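Local coordinates for protein beta-hexosaminidase Amuc_2018 (Akkermansia muciniphila, PDB 6JEB) that removes terminal non-reducing N-acetylhexosamine units from N-glycans and chitobiose as a zinc-containing family 20 glycoside hydrolase, at residues L65-D70 against A442-F447; M116-F121 against K450-D455; D281-M286 against E309-I314. All blocks are in the same frame, centred on the assembly; numbering follows the deposited sequence.

Contact 1: L65-D70 against A442-F447; sequences LRQLRD and ADHRQF
Gln67 OE1 accepts a hydrogen bond from the backbone N of Ile7 and, across the contact, lies at the edge of the His444 imidazole, near the ring plane and 3.3 Å from His444 CE1. The Gln67 chain is extended beyond CG, which carries its amide across to the histidine. There the amide and ring planes stand 75° apart, so the two groups cross instead of stacking. His444 is fixed in its own right, since ND1 is hydrogen-bonded to Tyr119 OH and NE2 to Ser5 O. Both segments are helical, with axes 10.5 Å apart at closest approach and crossing nearly at right angles (88°). Helix 55-73 belongs to the smaller N-terminal domain of the family, and helix 434-452 comes late in the chain, two helices beyond the last strand of the catalytic TIM barrel; the crossing joins the N-terminal domain to a C-terminal helix that also packs on barrel helix 106-118. Where the backbones come nearest, Asp70 and Phe447 have CA atoms 5.6 Å apart. Asp70 CB rests over one face of the Phe447 ring, 4.2 Å from its centroid, in a CH-pi contact. On the opposite face Asp443 O lies 3.4 Å above the plane, while Phe447 CD2 is set over a face of the His444 ring. With CG beside the backbone N (chi1 -68°), the Asp70 carboxylate turns to charged and hydroxyl partners elsewhere: OD1 forms a salt bridge with Arg451 and OD2 a hydrogen bond with Tyr118 OH.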
loop_
_atom_site.group_PDB
_atom_site.type_symbol
_atom_site.label_atom_id
_atom_site.label_comp_id
_atom_site.label_asym_id
_atom_site.label_seq_id
_atom_site.Cartn_x
_atom_site.Cartn_y
_atom_site.Cartn_z
ATOM N N LEU A 65 23.483 -3.335 0.168
ATOM C CA LEU A 65 24.568 -4.149 -0.372
ATOM C C LEU A 65 24.169 -4.787 -1.700
ATOM O O LEU A 65 24.987 -4.882 -2.624
ATOM C CB LEU A 65 24.968 -5.213 0.650
ATOM C CG LEU A 65 26.196 -6.070 0.353
ATOM C CD1 LEU A 65 27.409 -5.183 0.148
ATOM C CD2 LEU A 65 26.427 -7.065 1.490
ATOM N N ARG A 66 22.911 -5.219 -1.812
ATOM C CA ARG A 66 22.419 -5.797 -3.058
ATOM C C ARG A 66 22.498 -4.782 -4.194
ATOM O O ARG A 66 22.934 -5.107 -5.306
ATOM C CB ARG A 66 20.981 -6.276 -2.826
ATOM C CG ARG A 66 20.297 -6.964 -3.979
ATOM C CD ARG A 66 19.029 -7.703 -3.497
ATOM N NE ARG A 66 18.131 -6.823 -2.751
ATOM C CZ ARG A 66 17.243 -7.228 -1.844
ATOM N NH1 ARG A 66 17.110 -8.519 -1.546
ATOM N NH2 ARG A 66 16.477 -6.336 -1.239
ATOM N N GLN A 67 22.073 -3.538 -3.931
ATOM C CA GLN A 67 22.138 -2.511 -4.967
ATOM C C GLN A 67 23.582 -2.188 -5.328
ATOM O O GLN A 67 23.900 -1.974 -6.506
ATOM C CB GLN A 67 21.383 -1.252 -4.536
ATOM C CG GLN A 67 19.883 -1.475 -4.432
ATOM C CD GLN A 67 19.090 -0.181 -4.475
ATOM O OE1 GLN A 67 19.661 0.910 -4.527
ATOM N NE2 GLN A 67 17.765 -0.296 -4.467
ATOM N N LEU A 68 24.473 -2.153 -4.331
ATOM C CA LEU A 68 25.885 -1.911 -4.618
ATOM C C LEU A 68 26.483 -3.049 -5.434
ATOM O O LEU A 68 27.327 -2.812 -6.308
ATOM C CB LEU A 68 26.665 -1.709 -3.321
ATOM C CG LEU A 68 26.383 -0.405 -2.581
ATOM C CD1 LEU A 68 27.146 -0.408 -1.273
ATOM C CD2 LEU A 68 26.763 0.799 -3.439
ATOM N N ARG A 69 26.062 -4.289 -5.164
ATOM C CA ARG A 69 26.530 -5.410 -5.974
ATOM C C ARG A 69 26.035 -5.298 -7.410
ATOM O O ARG A 69 26.777 -5.611 -8.353
ATOM C CB ARG A 69 26.114 -6.735 -5.340
ATOM C CG ARG A 69 26.891 -7.025 -4.079
ATOM C CD ARG A 69 26.422 -8.250 -3.335
ATOM N NE ARG A 69 27.383 -8.557 -2.279
ATOM C CZ ARG A 69 27.128 -9.297 -1.208
ATOM N NH1 ARG A 69 25.921 -9.820 -1.022
ATOM N NH2 ARG A 69 28.091 -9.505 -0.320
ATOM N N ASP A 70 24.788 -4.857 -7.596
ATOM C CA ASP A 70 24.290 -4.635 -8.949
ATOM C C ASP A 70 25.074 -3.528 -9.643
ATOM O O ASP A 70 25.397 -3.634 -10.834
ATOM C CB ASP A 70 22.790 -4.330 -8.923
ATOM C CG ASP A 70 21.952 -5.536 -8.502
ATOM O OD1 ASP A 70 22.463 -6.677 -8.550
ATOM O OD2 ASP A 70 20.776 -5.342 -8.126
ATOM N N ALA A 442 18.334 6.232 -13.742
ATOM C CA ALA A 442 18.882 5.804 -15.022
ATOM C C ALA A 442 19.763 4.571 -14.857
ATOM O O ALA A 442 19.680 3.627 -15.653
ATOM C CB ALA A 442 19.654 6.955 -15.666
ATOM N N ASP A 443 20.606 4.551 -13.817
ATOM C CA ASP A 443 21.420 3.368 -13.550
ATOM C C ASP A 443 20.558 2.174 -13.161
ATOM O O ASP A 443 20.906 1.028 -13.469
ATOM C CB ASP A 443 22.421 3.647 -12.427
ATOM C CG ASP A 443 23.466 4.687 -12.803
ATOM O OD1 ASP A 443 23.703 4.912 -14.017
ATOM O OD2 ASP A 443 24.064 5.273 -11.874
ATOM N N HIS A 444 19.435 2.420 -12.480
ATOM C CA HIS A 444 18.576 1.330 -12.034
ATOM C C HIS A 444 17.895 0.589 -13.178
ATOM O O HIS A 444 17.445 -0.545 -12.979
ATOM C CB HIS A 444 17.560 1.843 -11.020
ATOM C CG HIS A 444 18.090 1.866 -9.626
ATOM N ND1 HIS A 444 17.511 1.159 -8.594
ATOM C CD2 HIS A 444 19.187 2.467 -9.104
ATOM C CE1 HIS A 444 18.214 1.346 -7.490
ATOM N NE2 HIS A 444 19.242 2.130 -7.774
ATOM N N ARG A 445 17.799 1.183 -14.365
ATOM C CA ARG A 445 17.241 0.419 -15.475
ATOM C C ARG A 445 18.020 -0.875 -15.677
ATOM O O ARG A 445 17.430 -1.959 -15.781
ATOM C CB ARG A 445 17.218 1.235 -16.760
ATOM C CG ARG A 445 16.498 0.478 -17.857
ATOM C CD ARG A 445 16.579 1.136 -19.209
ATOM N NE ARG A 445 15.928 0.301 -20.210
ATOM C CZ ARG A 445 16.266 0.283 -21.494
ATOM N NH1 ARG A 445 17.254 1.056 -21.928
ATOM N NH2 ARG A 445 15.624 -0.512 -22.341
ATOM N N GLN A 446 19.355 -0.788 -15.701
ATOM C CA GLN A 446 20.170 -1.987 -15.873
ATOM C C GLN A 446 20.099 -2.895 -14.652
ATOM O O GLN A 446 20.082 -4.125 -14.787
ATOM C CB GLN A 446 21.622 -1.612 -16.176
ATOM C CG GLN A 446 21.845 -1.035 -17.564
ATOM C CD GLN A 446 21.305 -1.921 -18.669
ATOM O OE1 GLN A 446 21.493 -3.138 -18.657
ATOM N NE2 GLN A 446 20.626 -1.313 -19.636
ATOM N N PHE A 447 20.068 -2.311 -13.444
ATOM C CA PHE A 447 19.993 -3.138 -12.239
ATOM C C PHE A 447 18.748 -4.012 -12.271
ATOM O O PHE A 447 18.809 -5.221 -12.003
ATOM C CB PHE A 447 19.938 -2.284 -10.966
ATOM C CG PHE A 447 21.116 -1.364 -10.747
ATOM C CD1 PHE A 447 22.247 -1.399 -11.545
ATOM C CD2 PHE A 447 21.073 -0.458 -9.696
ATOM C CE1 PHE A 447 23.305 -0.527 -11.309
ATOM C CE2 PHE A 447 22.126 0.411 -9.448
ATOM C CZ PHE A 447 23.246 0.377 -10.258
#

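Contact 2: M116-F121 against K450-D455; sequences MAYYKF and KRFNYD
Tyr118 and Arg451 are the residues whose backbones come nearest, yet their CA atoms remain 10.0 Å apart, so between these two segments side chains do the touching. The Tyr118 ring is the shared surface. A chi1 of -170°, placing CG of Tyr118 opposite the backbone N, brings the ring to Arg451 and Phe452. The Phe452 edge meets one face of Tyr118 in a T-shaped pair: the centroids are 5.7 Å apart, the planes are inclined at 87°, and Phe452 CE2 lies 4.1 Å from Tyr118 CD1. Arg451 approaches obliquely, with CD 3.5 Å from Tyr118 CE1 and its guanidinium plane turned 31° from that of the ring. A bend at chi3 leads the guanidinium onward to Asp70. Helix 106-118, which links the first two strands of the TIM barrel, ends in a Schellman motif with Lys120, of positive phi, as its C-prime residue; Phe121 N bonds to Met116 O and Lys120 N to Ala117 O. Met116 O also accepts from Tyr119 N, the two donors reaching it from opposite faces of its plane. A leucine in place of Tyr118 would probably leave the Phe452 edge without an aromatic face and Asp70 OD2 without its hydroxyl partner. In the other segment, Arg451 CG sits over the centre of the Phe452 ring, 3.6 Å above its plane. The Phe452 carbonyl is hydrogen-bonded to Lys111 NZ of helix 106-118, a second tie between the same two helices.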
loop_
_atom_site.group_PDB
_atom_site.type_symbol
_atom_site.label_atom_id
_atom_site.label_comp_id
_atom_site.label_asym_id
_atom_site.label_seq_id
_atom_site.Cartn_x
_atom_site.Cartn_y
_atom_site.Cartn_z
ATOM N N MET A 116 9.523 -4.497 -4.440
ATOM C CA MET A 116 9.349 -3.468 -3.412
ATOM C C MET A 116 10.393 -3.600 -2.301
ATOM O O MET A 116 10.870 -2.588 -1.763
ATOM C CB MET A 116 7.920 -3.460 -2.860
ATOM C CG MET A 116 7.588 -4.618 -1.938
ATOM S SD MET A 116 5.809 -4.751 -1.644
ATOM C CE MET A 116 5.555 -3.375 -0.517
ATOM N N ALA A 117 10.779 -4.832 -1.955
ATOM C CA ALA A 117 11.825 -5.015 -0.953
ATOM C C ALA A 117 13.149 -4.432 -1.430
ATOM O O ALA A 117 13.936 -3.922 -0.625
ATOM C CB ALA A 117 11.995 -6.500 -0.628
ATOM N N TYR A 118 13.407 -4.492 -2.736
ATOM C CA TYR A 118 14.639 -3.939 -3.286
ATOM C C TYR A 118 14.766 -2.453 -2.978
ATOM O O TYR A 118 15.891 -1.950 -2.821
ATOM C CB TYR A 118 14.641 -4.182 -4.796
ATOM C CG TYR A 118 15.930 -3.889 -5.528
ATOM C CD1 TYR A 118 16.974 -4.807 -5.528
ATOM C CD2 TYR A 118 16.079 -2.727 -6.275
ATOM C CE1 TYR A 118 18.148 -4.562 -6.227
ATOM C CE2 TYR A 118 17.243 -2.471 -6.984
ATOM C CZ TYR A 118 18.280 -3.386 -6.944
ATOM O OH TYR A 118 19.438 -3.144 -7.647
ATOM N N TYR A 119 13.628 -1.752 -2.860
ATOM C CA TYR A 119 13.567 -0.323 -2.563
ATOM C C TYR A 119 13.206 -0.025 -1.103
ATOM O O TYR A 119 12.858 1.118 -0.779
ATOM C CB TYR A 119 12.611 0.373 -3.544
ATOM C CG TYR A 119 13.181 0.323 -4.940
ATOM C CD1 TYR A 119 14.258 1.132 -5.286
ATOM C CD2 TYR A 119 12.682 -0.561 -5.901
ATOM C CE1 TYR A 119 14.819 1.079 -6.540
ATOM C CE2 TYR A 119 13.247 -0.623 -7.170
ATOM C CZ TYR A 119 14.317 0.202 -7.482
ATOM O OH TYR A 119 14.898 0.140 -8.725
ATOM N N LYS A 120 13.298 -1.022 -0.218
ATOM C CA LYS A 120 13.110 -0.861 1.225
ATOM C C LYS A 120 11.680 -0.501 1.626
ATOM O O LYS A 120 11.465 0.063 2.706
ATOM C CB LYS A 120 14.122 0.106 1.863
ATOM C CG LYS A 120 15.572 -0.298 1.677
ATOM C CD LYS A 120 16.487 0.620 2.479
ATOM C CE LYS A 120 17.965 0.264 2.324
ATOM N NZ LYS A 120 18.520 0.724 1.016
ATOM N N PHE A 121 10.674 -0.830 0.812
ATOM C CA PHE A 121 9.312 -0.781 1.325
ATOM C C PHE A 121 9.171 -1.810 2.439
ATOM O O PHE A 121 9.800 -2.868 2.407
ATOM C CB PHE A 121 8.305 -1.100 0.217
ATOM C CG PHE A 121 8.058 0.048 -0.726
ATOM C CD1 PHE A 121 7.131 1.029 -0.406
ATOM C CD2 PHE A 121 8.755 0.150 -1.925
ATOM C CE1 PHE A 121 6.897 2.096 -1.258
ATOM C CE2 PHE A 121 8.533 1.220 -2.783
ATOM C CZ PHE A 121 7.599 2.194 -2.446
ATOM N N LYS A 450 18.791 -6.698 -15.003
ATOM C CA LYS A 450 19.648 -7.817 -14.625
ATOM C C LYS A 450 18.983 -8.683 -13.563
ATOM O O LYS A 450 18.927 -9.912 -13.692
ATOM C CB LYS A 450 20.983 -7.273 -14.109
ATOM C CG LYS A 450 21.926 -8.316 -13.511
ATOM C CD LYS A 450 23.013 -7.645 -12.676
ATOM C CE LYS A 450 24.169 -8.584 -12.347
ATOM N NZ LYS A 450 23.770 -9.727 -11.475
ATOM N N ARG A 451 18.449 -8.054 -12.515
ATOM C CA ARG A 451 18.008 -8.815 -11.354
ATOM C C ARG A 451 16.615 -9.394 -11.551
ATOM O O ARG A 451 16.336 -10.512 -11.101
ATOM C CB ARG A 451 18.045 -7.930 -10.108
ATOM C CG ARG A 451 17.503 -8.596 -8.858
ATOM C CD ARG A 451 17.846 -7.795 -7.618
ATOM N NE ARG A 451 19.288 -7.730 -7.410
ATOM C CZ ARG A 451 19.993 -8.676 -6.800
ATOM N NH1 ARG A 451 19.380 -9.755 -6.323
ATOM N NH2 ARG A 451 21.309 -8.541 -6.661
ATOM N N PHE A 452 15.729 -8.655 -12.211
ATOM C CA PHE A 452 14.332 -9.049 -12.303
ATOM C C PHE A 452 13.860 -9.309 -13.722
ATOM O O PHE A 452 12.679 -9.624 -13.911
ATOM C CB PHE A 452 13.430 -8.001 -11.635
ATOM C CG PHE A 452 13.716 -7.810 -10.175
ATOM C CD1 PHE A 452 13.392 -8.801 -9.261
ATOM C CD2 PHE A 452 14.320 -6.648 -9.714
ATOM C CE1 PHE A 452 13.660 -8.633 -7.916
ATOM C CE2 PHE A 452 14.586 -6.477 -8.367
ATOM C CZ PHE A 452 14.251 -7.469 -7.467
ATOM N N ASN A 453 14.745 -9.205 -14.717
ATOM C CA ASN A 453 14.369 -9.368 -16.120
ATOM C C ASN A 453 13.179 -8.479 -16.471
ATOM O O ASN A 453 12.290 -8.856 -17.239
ATOM C CB ASN A 453 14.125 -10.838 -16.459
ATOM C CG ASN A 453 15.330 -11.702 -16.137
ATOM O OD1 ASN A 453 16.453 -11.387 -16.532
ATOM N ND2 ASN A 453 15.109 -12.777 -15.389
ATOM N N TYR A 454 13.168 -7.282 -15.896
ATOM C CA TYR A 454 12.067 -6.348 -16.044
ATOM C C TYR A 454 12.616 -4.993 -16.467
ATOM O O TYR A 454 13.621 -4.526 -15.921
ATOM C CB TYR A 454 11.259 -6.210 -14.732
ATOM C CG TYR A 454 10.109 -5.277 -14.956
ATOM C CD1 TYR A 454 9.004 -5.692 -15.680
ATOM C CD2 TYR A 454 10.160 -3.958 -14.525
ATOM C CE1 TYR A 454 7.967 -4.835 -15.947
ATOM C CE2 TYR A 454 9.121 -3.089 -14.785
ATOM C CZ TYR A 454 8.031 -3.539 -15.501
ATOM O OH TYR A 454 7.001 -2.698 -15.794
ATOM N N ASP A 455 11.947 -4.356 -17.429
ATOM C CA ASP A 455 12.421 -3.112 -18.035
ATOM C C ASP A 455 11.585 -1.944 -17.516
ATOM O O ASP A 455 10.385 -1.854 -17.805
ATOM C CB ASP A 455 12.350 -3.190 -19.558
ATOM C CG ASP A 455 13.163 -2.092 -20.235
ATOM O OD1 ASP A 455 13.480 -1.085 -19.564
ATOM O OD2 ASP A 455 13.487 -2.234 -21.434
#

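Contact 3: D281-M286 against E309-I314; sequences DEQEQM and EGNAGI
Met286 and Ile314 mark the closest approach of the backbones, with CA atoms 6.5 Å apart, where the first turn and a half of helix 282-299 faces a loop that closes into a short 3-10 turn at 312-314. The one hydrogen bond across the gap joins two amides: Asn311 ND2 donates to Gln283 OE1 over 3.1 Å, nearly straight at 166°. The donor lies in the carbonyl plane of Gln283, on a lone pair, and the acceptor lies close to the amide plane of Asn311. Gln283 reaches this position through a bend at chi2 (-62°), and the two side chains run alongside each other, pointing opposite ways, with their amide planes 31° apart. The surroundings are those of a TIM barrel: the helix is the last of those between strands 251-253 and 303-307, and the loop leaves the latter strand. Glu309 of this loop hydrogen-bonds to the backbone N of the active-site Glu258 and pairs with Arg325. Each segment also orders itself. Asp281 is the N-cap, its OD1 accepting from Glu284 N at 2.9 Å; Asn311 OD1 accepts from Gly313 N in an Asx turn, the donor standing above the carbonyl plane, so both ends of the Asn311 amide are engaged. Beside the amide pair, Ile314 CG2 lies 3.5 Å from Gln283 O, and Ile314 CD1 meets Met286 CG at 3.8 Å.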
loop_
_atom_site.group_PDB
_atom_site.type_symbol
_atom_site.label_atom_id
_atom_site.label_comp_id
_atom_site.label_asym_id
_atom_site.label_seq_id
_atom_site.Cartn_x
_atom_site.Cartn_y
_atom_site.Cartn_z
ATOM N N ASP A 281 -27.640 12.129 12.787
ATOM C CA ASP A 281 -27.372 11.997 11.363
ATOM C C ASP A 281 -26.610 10.701 11.124
ATOM O O ASP A 281 -26.315 9.941 12.051
ATOM C CB ASP A 281 -26.614 13.215 10.812
ATOM C CG ASP A 281 -25.283 13.459 11.514
ATOM O OD1 ASP A 281 -24.526 12.495 11.754
ATOM O OD2 ASP A 281 -24.970 14.634 11.803
ATOM N N GLU A 282 -26.272 10.468 9.861
ATOM C CA GLU A 282 -25.615 9.230 9.484
ATOM C C GLU A 282 -24.110 9.268 9.705
ATOM O O GLU A 282 -23.471 8.209 9.657
ATOM C CB GLU A 282 -25.959 8.863 8.037
ATOM C CG GLU A 282 -27.415 8.452 7.823
ATOM C CD GLU A 282 -28.384 9.621 7.944
ATOM O OE1 GLU A 282 -28.095 10.709 7.398
ATOM O OE2 GLU A 282 -29.427 9.459 8.609
ATOM N N GLN A 283 -23.523 10.447 9.951
ATOM C CA GLN A 283 -22.123 10.477 10.364
ATOM C C GLN A 283 -21.964 9.958 11.787
ATOM O O GLN A 283 -20.993 9.258 12.092
ATOM C CB GLN A 283 -21.530 11.880 10.207
ATOM C CG GLN A 283 -21.332 12.313 8.765
ATOM C CD GLN A 283 -20.362 11.416 8.016
ATOM O OE1 GLN A 283 -19.159 11.448 8.267
ATOM N NE2 GLN A 283 -20.881 10.601 7.097
ATOM N N GLU A 284 -22.906 10.287 12.675
ATOM C CA GLU A 284 -22.922 9.656 13.992
ATOM C C GLU A 284 -23.098 8.151 13.863
ATOM O O GLU A 284 -22.480 7.373 14.597
ATOM C CB GLU A 284 -24.059 10.225 14.840
ATOM C CG GLU A 284 -23.738 11.497 15.581
ATOM C CD GLU A 284 -24.792 11.815 16.621
ATOM O OE1 GLU A 284 -24.782 11.181 17.699
ATOM O OE2 GLU A 284 -25.648 12.679 16.345
ATOM N N GLN A 285 -23.941 7.719 12.924
ATOM C CA GLN A 285 -24.107 6.290 12.702
ATOM C C GLN A 285 -22.810 5.663 12.204
ATOM O O GLN A 285 -22.436 4.565 12.634
ATOM C CB GLN A 285 -25.235 6.048 11.706
ATOM C CG GLN A 285 -25.606 4.579 11.603
ATOM C CD GLN A 285 -26.751 4.316 10.649
ATOM O OE1 GLN A 285 -27.538 5.211 10.338
ATOM N NE2 GLN A 285 -26.850 3.081 10.179
ATOM N N MET A 286 -22.106 6.355 11.302
ATOM C CA MET A 286 -20.828 5.857 10.801
ATOM C C MET A 286 -19.809 5.742 11.928
ATOM O O MET A 286 -19.076 4.750 12.012
ATOM C CB MET A 286 -20.305 6.783 9.698
ATOM C CG MET A 286 -19.046 6.285 8.971
ATOM S SD MET A 286 -19.344 4.900 7.846
ATOM C CE MET A 286 -20.413 5.647 6.619
ATOM N N GLU A 309 -11.807 10.313 5.294
ATOM C CA GLU A 309 -12.867 10.861 4.453
ATOM C C GLU A 309 -13.229 12.304 4.802
ATOM O O GLU A 309 -14.288 12.789 4.396
ATOM C CB GLU A 309 -14.098 9.947 4.431
ATOM C CG GLU A 309 -13.873 8.676 3.605
ATOM C CD GLU A 309 -13.734 8.961 2.117
ATOM O OE1 GLU A 309 -14.736 8.858 1.386
ATOM O OE2 GLU A 309 -12.621 9.301 1.666
ATOM N N GLY A 310 -12.360 13.002 5.531
ATOM C CA GLY A 310 -12.520 14.424 5.738
ATOM C C GLY A 310 -13.333 14.831 6.948
ATOM O O GLY A 310 -13.493 16.035 7.183
ATOM N N ASN A 311 -13.856 13.882 7.718
ATOM C CA ASN A 311 -14.606 14.178 8.938
ATOM C C ASN A 311 -13.888 13.472 10.083
ATOM O O ASN A 311 -14.171 12.312 10.389
ATOM C CB ASN A 311 -16.061 13.725 8.832
ATOM C CG ASN A 311 -16.869 14.095 10.068
ATOM O OD1 ASN A 311 -16.386 14.819 10.940
ATOM N ND2 ASN A 311 -18.098 13.604 10.150
ATOM N N ALA A 312 -12.959 14.180 10.725
ATOM C CA ALA A 312 -12.161 13.550 11.769
ATOM C C ALA A 312 -13.010 13.047 12.927
ATOM O O ALA A 312 -12.556 12.179 13.680
ATOM C CB ALA A 312 -11.087 14.513 12.271
ATOM N N GLY A 313 -14.239 13.548 13.068
ATOM C CA GLY A 313 -15.071 13.175 14.199
ATOM C C GLY A 313 -15.556 11.737 14.192
ATOM O O GLY A 313 -16.011 11.251 15.232
ATOM N N ILE A 314 -15.474 11.040 13.051
ATOM C CA ILE A 314 -15.973 9.665 12.998
ATOM C C ILE A 314 -14.950 8.633 13.455
ATOM O O ILE A 314 -15.288 7.443 13.544
ATOM C CB ILE A 314 -16.580 9.256 11.637
ATOM C CG1 ILE A 314 -15.511 9.179 10.542
ATOM C CG2 ILE A 314 -17.715 10.203 11.239
ATOM C CD1 ILE A 314 -16.031 8.558 9.242
#

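How the contacts relate
Contacts 1 and 2 form one continuous interface, with centres about 9 Å apart and helix 434-452 common to both. Their segments alternate along the chain, and two polar bridges join them, Asp70 OD2 to Tyr118 OH at 2.6 Å and His444 ND1 to Tyr119 OH at 2.8 Å. Contact 3 is nested inside the chain loops that both close, yet lies on the opposite side of the chain's centre, its own centre about 47 Å from that of contact 1 and about 41 Å from that of contact 2. Of the three, contact 3 lies nearest the active site: the Met286 side chain is about 10 Å from that of Glu258, and the Ile314 side chain about 13 Å from the bound acetamide.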